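Long-range contacts in geranylgeranyl pyrophosphate synthetase (Pyrococcus horikoshii, PDB 1WY0), which probably condenses isopentenyl diphosphate with allylic diphosphates to build the C20 product geranylgeranyl diphosphate: residues 35-40 with 99-104; 48-53 with 179-184; 83-88 with 113-118. All coordinates share one frame; numbering follows the deposited sequence.

All three interactions pair helices or helix ends of an all-helical prenyl synthase fold. Interaction 2 is the most central, about 7 Å between its centre and that of the chain, and is buried; interaction 3 is also buried, and is in direct contact with the second subunit; interaction 1 is peripheral and only partly buried. Interactions 1 and 3 touch, their centres about 9 Å apart, with Leu116 packing on Tyr35. Helix 69-90 carries half of interaction 3 and borders interaction 2. Chemistry follows place: a histidine bonds a backbone carbonyl near the surface, an arginine meets a phenylalanine centrally, and a histidine lies edge-on to Asp115 of its own chain and bonds Asp115 of the second subunit.

Interaction 1: residues 35-40 with 99-104; sequences YEAARH and PTVHRI
A mixed polar and apolar contact on the partly buried periphery of the fold, about 20 Å between its centre and that of the chain, joins His40 of helix 32-40 to Pro99, just ahead of the short helix 101-105, and to Val101 and Ile104 within it. His40 NE2 donates a bent hydrogen bond of 3.1 Å to Pro99 O. The carbonyl points almost straight at the donor (C=O...N 168°), but lies 22° out of the imidazole plane. Over one ring face sits the tip of Ile104, whose CD1 is 4.0 Å from the His40 ring centroid in a CH-pi contact. An alanine in place of His40 would probably leave Pro99 O without this donor and Ile104 CD1 without the ring it lies against. Trp105 meets the same ring edge-to-face. CG of His40 is anti to the backbone N (chi1 -170°), which carries the ring out across to the other segment. Pro99 and Thr100 belong to the RRGxPTxH stretch that follows the first aspartate-rich motif of polyprenyl synthetases, and Thr100 OG1 turns back to bond the carbonyls of Asp92 and Glu93. Deeper in, the contact is mainly apolar and looser: Val101 CG2 comes alongside His40 CD2 at 3.9 Å, while Val101 CG1 lies 4.4 Å from Ala37 CB. Val101 also reaches Val84 of helix 69-90 and Ala110 of helix 107-126.

Interaction 2: residues 48-53 with 179-184; sequences RVRPFV and GALFEA
Phe182 of helix 167-193 pushes its ring between Val49, Arg50 and Val53 of helix 49-57, in a buried contact near the centre of the chain. The apolar part is made by the far rim of the ring: CZ of Phe182 lies 3.7 Å from Val49 CG1, and CE2 of Phe182 is 4.1 Å from Val53 CG2, the two valines being one helical turn apart. With chi1 at -126°, off a staggered position, the ring swings over toward the other helix although its CB does not head there. Phe182 also packs on Val210 of helix 197-224. The two segments run in broadly the same direction, 37° apart, with axes 9.6 Å apart at closest approach. Arg48 to Pro51 form the end of the Gly-Gly-Lys-Arg-x-Arg-Pro motif of polyprenyl synthetases, whose basic residues in relatives help hold the diphosphate of isopentenyl diphosphate; Arg50, the last arginine of the motif, probably has the same role here. The mixed part of the contact is the meeting of this arginine with the aromatic ring. Phe182 CE1 stands 3.9 Å above the guanidinium plane of Arg50, over its centre, and NH2 of Arg50 lies at the ring edge, in the ring plane. The two planes are 71° apart, so no flat stack forms. His79 of helix 69-90 touches both Arg50 and Leu181. An extended run from CG to NE carries the guanidinium to the ring, and on the way Arg50 CD passes Leu181 CD2 at 4.0 Å.

Interaction 3: residues 83-88 with 113-118; sequences LVHDDI and AGDLLF
Tight packing of His85 against Gly114 and Asp115 joins helix 69-90 to helix 107-126; segments 83-88 and 113-118 run nearly antiparallel, crossing at -154° with axes 9.1 Å apart at closest approach. The close part is where His85 NE2 comes within 3.5 Å of Gly114 CA, an approach possible because glycine has no side chain in the way. CE1 of His85 turns its ring edge to Asp115 OD1 at 3.4 Å, the carboxylate being almost perpendicular to the ring (83°). Packing is slacker on the other flank: Val84 CG2 rests 4.0 Å from Leu117 CD1, and Val84 CG1 lies 4.0 Å from Gly114 N. Asp86 and Asp87 open the DDxxD motif that binds magnesium in relatives, but take no part in this contact; Asp87 pairs with Arg95. The side chain of Asp115 is about 4 Å from a bound mercury ion; the mercury site is formed by Tyr81 and Cys150. His85 has a partner at each ring nitrogen: NE2 bonds Ile111 O of its own chain, and ND1 bonds Asp115 OD2 of the second subunit, a bond reciprocated across the dimer. Flanked by a carbonyl and a carboxylate, the imidazole is likely to be stabilised in its doubly protonated form.

Interaction 1: residues 35-40 with 99-104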
loop_
_atom_site.group_PDB
_atom_site.type_symbol
_atom_site.label_atom_id
_atom_site.label_comp_id
_atom_site.label_asym_id
_atom_site.label_seq_id
_atom_site.Cartn_x
_atom_site.Cartn_y
_atom_site.Cartn_z
ATOM N N TYR A 35 7.747 11.706 5.796
ATOM C CA TYR A 35 6.498 12.467 5.818
ATOM C C TYR A 35 6.516 13.642 4.831
ATOM O O TYR A 35 5.485 14.131 4.389
ATOM C CB TYR A 35 6.280 12.986 7.240
ATOM C CG TYR A 35 5.450 12.021 8.007
ATOM C CD1 TYR A 35 4.061 12.117 7.969
ATOM C CD2 TYR A 35 6.050 11.013 8.762
ATOM C CE1 TYR A 35 3.280 11.210 8.669
ATOM C CE2 TYR A 35 5.269 10.111 9.470
ATOM C CZ TYR A 35 3.891 10.210 9.429
ATOM O OH TYR A 35 3.106 9.310 10.124
ATOM N N GLU A 36 7.725 14.116 4.483
ATOM C CA GLU A 36 7.808 15.144 3.452
ATOM C C GLU A 36 7.684 14.525 2.061
ATOM O O GLU A 36 7.134 15.100 1.131
ATOM C CB GLU A 36 9.149 15.862 3.591
ATOM C CG GLU A 36 8.980 17.350 3.893
ATOM C CD GLU A 36 7.813 17.893 3.100
ATOM O OE1 GLU A 36 7.721 17.599 1.917
ATOM O OE2 GLU A 36 7.003 18.617 3.675
ATOM N N ALA A 37 8.258 13.315 1.934
ATOM C CA ALA A 37 8.100 12.573 0.693
ATOM C C ALA A 37 6.625 12.275 0.423
ATOM O O ALA A 37 6.113 12.472 -0.671
ATOM C CB ALA A 37 8.879 11.264 0.818
ATOM N N ALA A 38 5.934 11.874 1.489
ATOM C CA ALA A 38 4.487 11.650 1.447
ATOM C C ALA A 38 3.695 12.942 1.197
ATOM O O ALA A 38 2.676 12.937 0.499
ATOM C CB ALA A 38 4.023 11.016 2.753
ATOM N N ARG A 39 4.159 14.043 1.778
ATOM C CA ARG A 39 3.509 15.341 1.619
ATOM C C ARG A 39 3.771 15.998 0.269
ATOM O O ARG A 39 3.007 16.858 -0.157
ATOM C CB ARG A 39 3.976 16.302 2.721
ATOM C CG ARG A 39 3.241 16.157 4.045
ATOM C CD ARG A 39 4.074 16.721 5.204
ATOM N NE ARG A 39 4.336 18.150 5.065
ATOM C CZ ARG A 39 3.580 19.109 5.590
ATOM N NH1 ARG A 39 2.508 18.799 6.302
ATOM N NH2 ARG A 39 3.889 20.383 5.385
ATOM N N HIS A 40 4.840 15.595 -0.408
ATOM C CA HIS A 40 5.205 16.206 -1.679
ATOM C C HIS A 40 4.078 16.390 -2.708
ATOM O O HIS A 40 3.840 17.508 -3.177
ATOM C CB HIS A 40 6.371 15.441 -2.316
ATOM C CG HIS A 40 6.961 16.135 -3.506
ATOM N ND1 HIS A 40 7.589 17.358 -3.417
ATOM C CD2 HIS A 40 6.987 15.797 -4.816
ATOM C CE1 HIS A 40 7.973 17.745 -4.619
ATOM N NE2 HIS A 40 7.620 16.816 -5.487
ATOM N N PRO A 99 10.093 17.797 -9.706
ATOM C CA PRO A 99 10.546 16.408 -9.763
ATOM C C PRO A 99 9.575 15.458 -9.046
ATOM O O PRO A 99 8.857 15.843 -8.134
ATOM C CB PRO A 99 11.916 16.348 -9.091
ATOM C CG PRO A 99 12.466 17.774 -9.027
ATOM C CD PRO A 99 11.115 18.626 -9.073
ATOM N N THR A 100 9.534 14.190 -9.512
ATOM C CA THR A 100 8.676 13.205 -8.859
ATOM C C THR A 100 9.279 12.717 -7.530
ATOM O O THR A 100 10.448 12.909 -7.229
ATOM C CB THR A 100 8.462 12.021 -9.806
ATOM O OG1 THR A 100 9.713 11.632 -10.374
ATOM C CG2 THR A 100 7.504 12.420 -10.931
ATOM N N VAL A 101 8.409 12.096 -6.709
ATOM C CA VAL A 101 8.861 11.654 -5.393
ATOM C C VAL A 101 10.061 10.714 -5.500
ATOM O O VAL A 101 11.057 10.843 -4.800
ATOM C CB VAL A 101 7.701 10.936 -4.711
ATOM C CG1 VAL A 101 8.168 10.339 -3.386
ATOM C CG2 VAL A 101 6.567 11.913 -4.454
ATOM N N HIS A 102 10.018 9.721 -6.379
ATOM C CA HIS A 102 11.123 8.770 -6.464
ATOM C C HIS A 102 12.456 9.383 -6.911
ATOM O O HIS A 102 13.519 8.944 -6.480
ATOM C CB HIS A 102 10.729 7.582 -7.354
ATOM C CG HIS A 102 10.656 7.903 -8.814
ATOM N ND1 HIS A 102 9.477 8.247 -9.445
ATOM C CD2 HIS A 102 11.622 7.972 -9.759
ATOM C CE1 HIS A 102 9.721 8.519 -10.714
ATOM N NE2 HIS A 102 11.016 8.358 -10.930
ATOM N N ARG A 103 12.409 10.414 -7.747
ATOM C CA ARG A 103 13.641 11.052 -8.189
ATOM C C ARG A 103 14.287 11.868 -7.080
ATOM O O ARG A 103 15.514 11.946 -6.997
ATOM C CB ARG A 103 13.382 11.954 -9.394
ATOM C CG ARG A 103 13.019 11.211 -10.669
ATOM C CD ARG A 103 13.061 12.167 -11.841
ATOM N NE ARG A 103 14.356 12.840 -11.911
ATOM C CZ ARG A 103 14.526 14.093 -12.321
ATOM N NH1 ARG A 103 13.481 14.818 -12.705
ATOM N NH2 ARG A 103 15.743 14.622 -12.334
ATOM N N ILE A 104 13.470 12.477 -6.225
ATOM C CA ILE A 104 13.983 13.283 -5.123
ATOM C C ILE A 104 14.470 12.464 -3.933
ATOM O O ILE A 104 15.551 12.720 -3.391
ATOM C CB ILE A 104 12.913 14.242 -4.570
ATOM C CG1 ILE A 104 12.435 15.209 -5.653
ATOM C CG2 ILE A 104 13.480 15.024 -3.397
ATOM C CD1 ILE A 104 11.347 16.161 -5.150
#

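Interaction 2: residues 48-53 with 179-184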
loop_
_atom_site.group_PDB
_atom_site.type_symbol
_atom_site.label_atom_id
_atom_site.label_comp_id
_atom_site.label_asym_id
_atom_site.label_seq_id
_atom_site.Cartn_x
_atom_site.Cartn_y
_atom_site.Cartn_z
ATOM N N ARG A 48 -8.175 18.753 -5.843
ATOM C CA ARG A 48 -9.057 17.929 -5.023
ATOM C C ARG A 48 -10.411 17.661 -5.672
ATOM O O ARG A 48 -11.440 17.698 -5.000
ATOM C CB ARG A 48 -9.292 18.581 -3.653
ATOM C CG ARG A 48 -8.073 19.228 -3.008
ATOM C CD ARG A 48 -6.896 18.268 -2.850
ATOM N NE ARG A 48 -5.825 18.886 -2.069
ATOM C CZ ARG A 48 -4.545 18.533 -2.126
ATOM N NH1 ARG A 48 -4.158 17.554 -2.934
ATOM N NH2 ARG A 48 -3.652 19.163 -1.382
ATOM N N VAL A 49 -10.413 17.381 -6.968
ATOM C CA VAL A 49 -11.649 17.102 -7.685
ATOM C C VAL A 49 -12.385 15.886 -7.130
ATOM O O VAL A 49 -13.611 15.895 -7.022
ATOM C CB VAL A 49 -11.383 16.869 -9.184
ATOM C CG1 VAL A 49 -12.626 16.320 -9.858
ATOM C CG2 VAL A 49 -10.970 18.178 -9.841
ATOM N N ARG A 50 -11.643 14.835 -6.790
ATOM C CA ARG A 50 -12.261 13.629 -6.255
ATOM C C ARG A 50 -12.972 13.912 -4.941
ATOM O O ARG A 50 -14.133 13.557 -4.777
ATOM C CB ARG A 50 -11.211 12.526 -6.096
ATOM C CG ARG A 50 -10.787 11.980 -7.446
ATOM C CD ARG A 50 -9.633 10.994 -7.389
ATOM N NE ARG A 50 -9.222 10.651 -8.747
ATOM C CZ ARG A 50 -8.648 11.500 -9.594
ATOM N NH1 ARG A 50 -8.397 12.748 -9.226
ATOM N NH2 ARG A 50 -8.351 11.108 -10.822
ATOM N N PRO A 51 -12.285 14.553 -3.984
ATOM C CA PRO A 51 -12.931 14.857 -2.705
ATOM C C PRO A 51 -14.151 15.754 -2.944
ATOM O O PRO A 51 -15.183 15.607 -2.291
ATOM C CB PRO A 51 -11.833 15.576 -1.926
ATOM C CG PRO A 51 -10.578 15.002 -2.484
ATOM C CD PRO A 51 -10.866 14.948 -3.961
ATOM N N PHE A 52 -14.022 16.684 -3.886
ATOM C CA PHE A 52 -15.119 17.587 -4.219
ATOM C C PHE A 52 -16.337 16.784 -4.650
ATOM O O PHE A 52 -17.466 17.115 -4.302
ATOM C CB PHE A 52 -14.720 18.539 -5.355
ATOM C CG PHE A 52 -15.783 19.554 -5.699
ATOM C CD1 PHE A 52 -16.074 20.601 -4.832
ATOM C CD2 PHE A 52 -16.502 19.454 -6.885
ATOM C CE1 PHE A 52 -17.062 21.533 -5.142
ATOM C CE2 PHE A 52 -17.493 20.381 -7.206
ATOM C CZ PHE A 52 -17.772 21.423 -6.331
ATOM N N VAL A 53 -16.109 15.720 -5.407
ATOM C CA VAL A 53 -17.207 14.892 -5.866
ATOM C C VAL A 53 -17.852 14.209 -4.675
ATOM O O VAL A 53 -19.064 13.989 -4.651
ATOM C CB VAL A 53 -16.711 13.853 -6.883
ATOM C CG1 VAL A 53 -17.810 12.846 -7.210
ATOM C CG2 VAL A 53 -16.269 14.571 -8.139
ATOM N N GLY A 179 -11.474 5.090 -13.545
ATOM C CA GLY A 179 -12.927 5.063 -13.380
ATOM C C GLY A 179 -13.352 4.646 -11.968
ATOM O O GLY A 179 -14.241 5.230 -11.362
ATOM N N ALA A 180 -12.720 3.567 -11.469
ATOM C CA ALA A 180 -13.146 3.001 -10.191
ATOM C C ALA A 180 -13.157 4.033 -9.059
ATOM O O ALA A 180 -14.120 4.175 -8.315
ATOM C CB ALA A 180 -12.204 1.848 -9.838
ATOM N N LEU A 181 -12.018 4.736 -8.911
ATOM C CA LEU A 181 -11.900 5.688 -7.809
ATOM C C LEU A 181 -12.868 6.866 -7.959
ATOM O O LEU A 181 -13.333 7.446 -6.986
ATOM C CB LEU A 181 -10.460 6.198 -7.764
ATOM C CG LEU A 181 -10.105 6.831 -6.416
ATOM C CD1 LEU A 181 -10.294 5.857 -5.251
ATOM C CD2 LEU A 181 -8.653 7.304 -6.348
ATOM N N PHE A 182 -13.142 7.217 -9.206
ATOM C CA PHE A 182 -14.044 8.325 -9.446
ATOM C C PHE A 182 -15.439 7.878 -9.053
ATOM O O PHE A 182 -16.156 8.594 -8.363
ATOM C CB PHE A 182 -14.017 8.752 -10.909
ATOM C CG PHE A 182 -13.736 10.215 -11.097
ATOM C CD1 PHE A 182 -12.432 10.678 -11.189
ATOM C CD2 PHE A 182 -14.776 11.134 -11.144
ATOM C CE1 PHE A 182 -12.161 12.033 -11.323
ATOM C CE2 PHE A 182 -14.518 12.502 -11.278
ATOM C CZ PHE A 182 -13.209 12.947 -11.366
ATOM N N GLU A 183 -15.812 6.680 -9.478
ATOM C CA GLU A 183 -17.125 6.139 -9.145
ATOM C C GLU A 183 -17.277 6.071 -7.626
ATOM O O GLU A 183 -18.319 6.436 -7.076
ATOM C CB GLU A 183 -17.283 4.740 -9.731
ATOM C CG GLU A 183 -18.449 3.966 -9.147
ATOM C CD GLU A 183 -18.572 2.585 -9.733
ATOM O OE1 GLU A 183 -18.404 1.618 -8.978
ATOM O OE2 GLU A 183 -18.822 2.455 -10.947
ATOM N N ALA A 184 -16.229 5.601 -6.956
ATOM C CA ALA A 184 -16.233 5.480 -5.507
ATOM C C ALA A 184 -16.441 6.828 -4.834
ATOM O O ALA A 184 -17.074 6.909 -3.792
ATOM C CB ALA A 184 -14.932 4.866 -5.034
#

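Interaction 3: residues 83-88 with 113-118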
loop_
_atom_site.group_PDB
_atom_site.type_symbol
_atom_site.label_atom_id
_atom_site.label_comp_id
_atom_site.label_asym_id
_atom_site.label_seq_id
_atom_site.Cartn_x
_atom_site.Cartn_y
_atom_site.Cartn_z
ATOM N N LEU A 83 -0.374 7.902 -7.420
ATOM C CA LEU A 83 0.483 8.736 -8.252
ATOM C C LEU A 83 1.964 8.475 -7.968
ATOM O O LEU A 83 2.805 8.435 -8.855
ATOM C CB LEU A 83 0.149 10.200 -7.964
ATOM C CG LEU A 83 -1.251 10.587 -8.443
ATOM C CD1 LEU A 83 -1.523 12.086 -8.294
ATOM C CD2 LEU A 83 -1.486 10.253 -9.916
ATOM N N VAL A 84 2.274 8.334 -6.667
ATOM C CA VAL A 84 3.656 8.088 -6.273
ATOM C C VAL A 84 4.180 6.774 -6.856
ATOM O O VAL A 84 5.255 6.696 -7.436
ATOM C CB VAL A 84 3.710 8.033 -4.745
ATOM C CG1 VAL A 84 5.120 7.675 -4.282
ATOM C CG2 VAL A 84 3.320 9.378 -4.163
ATOM N N HIS A 85 3.387 5.707 -6.650
ATOM C CA HIS A 85 3.806 4.390 -7.117
ATOM C C HIS A 85 3.812 4.301 -8.645
ATOM O O HIS A 85 4.679 3.695 -9.263
ATOM C CB HIS A 85 2.844 3.352 -6.539
ATOM C CG HIS A 85 3.249 3.020 -5.127
ATOM N ND1 HIS A 85 2.671 2.032 -4.400
ATOM C CD2 HIS A 85 4.245 3.620 -4.349
ATOM C CE1 HIS A 85 3.308 2.035 -3.213
ATOM N NE2 HIS A 85 4.255 2.975 -3.154
ATOM N N ASP A 86 2.771 4.898 -9.255
ATOM C CA ASP A 86 2.665 4.854 -10.709
ATOM C C ASP A 86 3.805 5.622 -11.385
ATOM O O ASP A 86 4.255 5.298 -12.476
ATOM C CB ASP A 86 1.319 5.460 -11.107
ATOM C CG ASP A 86 0.231 4.404 -10.966
ATOM O OD1 ASP A 86 0.560 3.296 -10.541
ATOM O OD2 ASP A 86 -0.923 4.701 -11.265
ATOM N N ASP A 87 4.244 6.701 -10.712
ATOM C CA ASP A 87 5.341 7.488 -11.264
ATOM C C ASP A 87 6.647 6.689 -11.288
ATOM O O ASP A 87 7.519 6.899 -12.121
ATOM C CB ASP A 87 5.507 8.745 -10.406
ATOM C CG ASP A 87 4.618 9.849 -10.960
ATOM O OD1 ASP A 87 3.839 9.556 -11.868
ATOM O OD2 ASP A 87 4.712 10.977 -10.487
ATOM N N ILE A 88 6.766 5.789 -10.313
ATOM C CA ILE A 88 7.951 4.938 -10.204
ATOM C C ILE A 88 7.950 3.977 -11.379
ATOM O O ILE A 88 8.973 3.743 -12.018
ATOM C CB ILE A 88 7.948 4.070 -8.910
ATOM C CG1 ILE A 88 8.158 4.941 -7.677
ATOM C CG2 ILE A 88 9.046 3.015 -8.997
ATOM C CD1 ILE A 88 8.083 4.192 -6.375
ATOM N N ALA A 113 6.584 6.006 0.880
ATOM C CA ALA A 113 5.713 7.171 0.967
ATOM C C ALA A 113 4.332 6.791 0.433
ATOM O O ALA A 113 3.312 7.156 1.018
ATOM C CB ALA A 113 6.284 8.326 0.161
ATOM N N GLY A 114 4.311 6.079 -0.693
ATOM C CA GLY A 114 3.055 5.621 -1.255
ATOM C C GLY A 114 2.359 4.734 -0.237
ATOM O O GLY A 114 1.162 4.849 -0.050
ATOM N N ASP A 115 3.103 3.857 0.434
ATOM C CA ASP A 115 2.520 2.965 1.440
ATOM C C ASP A 115 1.920 3.742 2.600
ATOM O O ASP A 115 0.845 3.405 3.097
ATOM C CB ASP A 115 3.573 1.989 2.007
ATOM C CG ASP A 115 3.979 0.928 1.001
ATOM O OD1 ASP A 115 3.274 0.804 -0.042
ATOM O OD2 ASP A 115 4.981 0.219 1.261
ATOM N N LEU A 116 2.629 4.762 3.049
ATOM C CA LEU A 116 2.156 5.570 4.161
ATOM C C LEU A 116 0.874 6.284 3.757
ATOM O O LEU A 116 -0.078 6.361 4.524
ATOM C CB LEU A 116 3.200 6.613 4.575
ATOM C CG LEU A 116 2.598 7.507 5.675
ATOM C CD1 LEU A 116 2.357 6.658 6.910
ATOM C CD2 LEU A 116 3.499 8.666 5.989
ATOM N N LEU A 117 0.872 6.841 2.561
ATOM C CA LEU A 117 -0.307 7.525 2.052
ATOM C C LEU A 117 -1.509 6.580 2.006
ATOM O O LEU A 117 -2.615 6.977 2.359
ATOM C CB LEU A 117 -0.026 8.090 0.655
ATOM C CG LEU A 117 0.706 9.430 0.625
ATOM C CD1 LEU A 117 1.127 9.765 -0.814
ATOM C CD2 LEU A 117 -0.203 10.521 1.206
ATOM N N PHE A 118 -1.292 5.341 1.572
ATOM C CA PHE A 118 -2.383 4.349 1.479
ATOM C C PHE A 118 -2.909 4.019 2.882
ATOM O O PHE A 118 -4.117 3.983 3.118
ATOM C CB PHE A 118 -1.896 3.056 0.794
ATOM C CG PHE A 118 -3.016 2.167 0.292
ATOM C CD1 PHE A 118 -4.242 2.699 -0.032
ATOM C CD2 PHE A 118 -2.840 0.796 0.141
ATOM C CE1 PHE A 118 -5.277 1.902 -0.497
ATOM C CE2 PHE A 118 -3.892 -0.019 -0.334
ATOM C CZ PHE A 118 -5.104 0.548 -0.650
#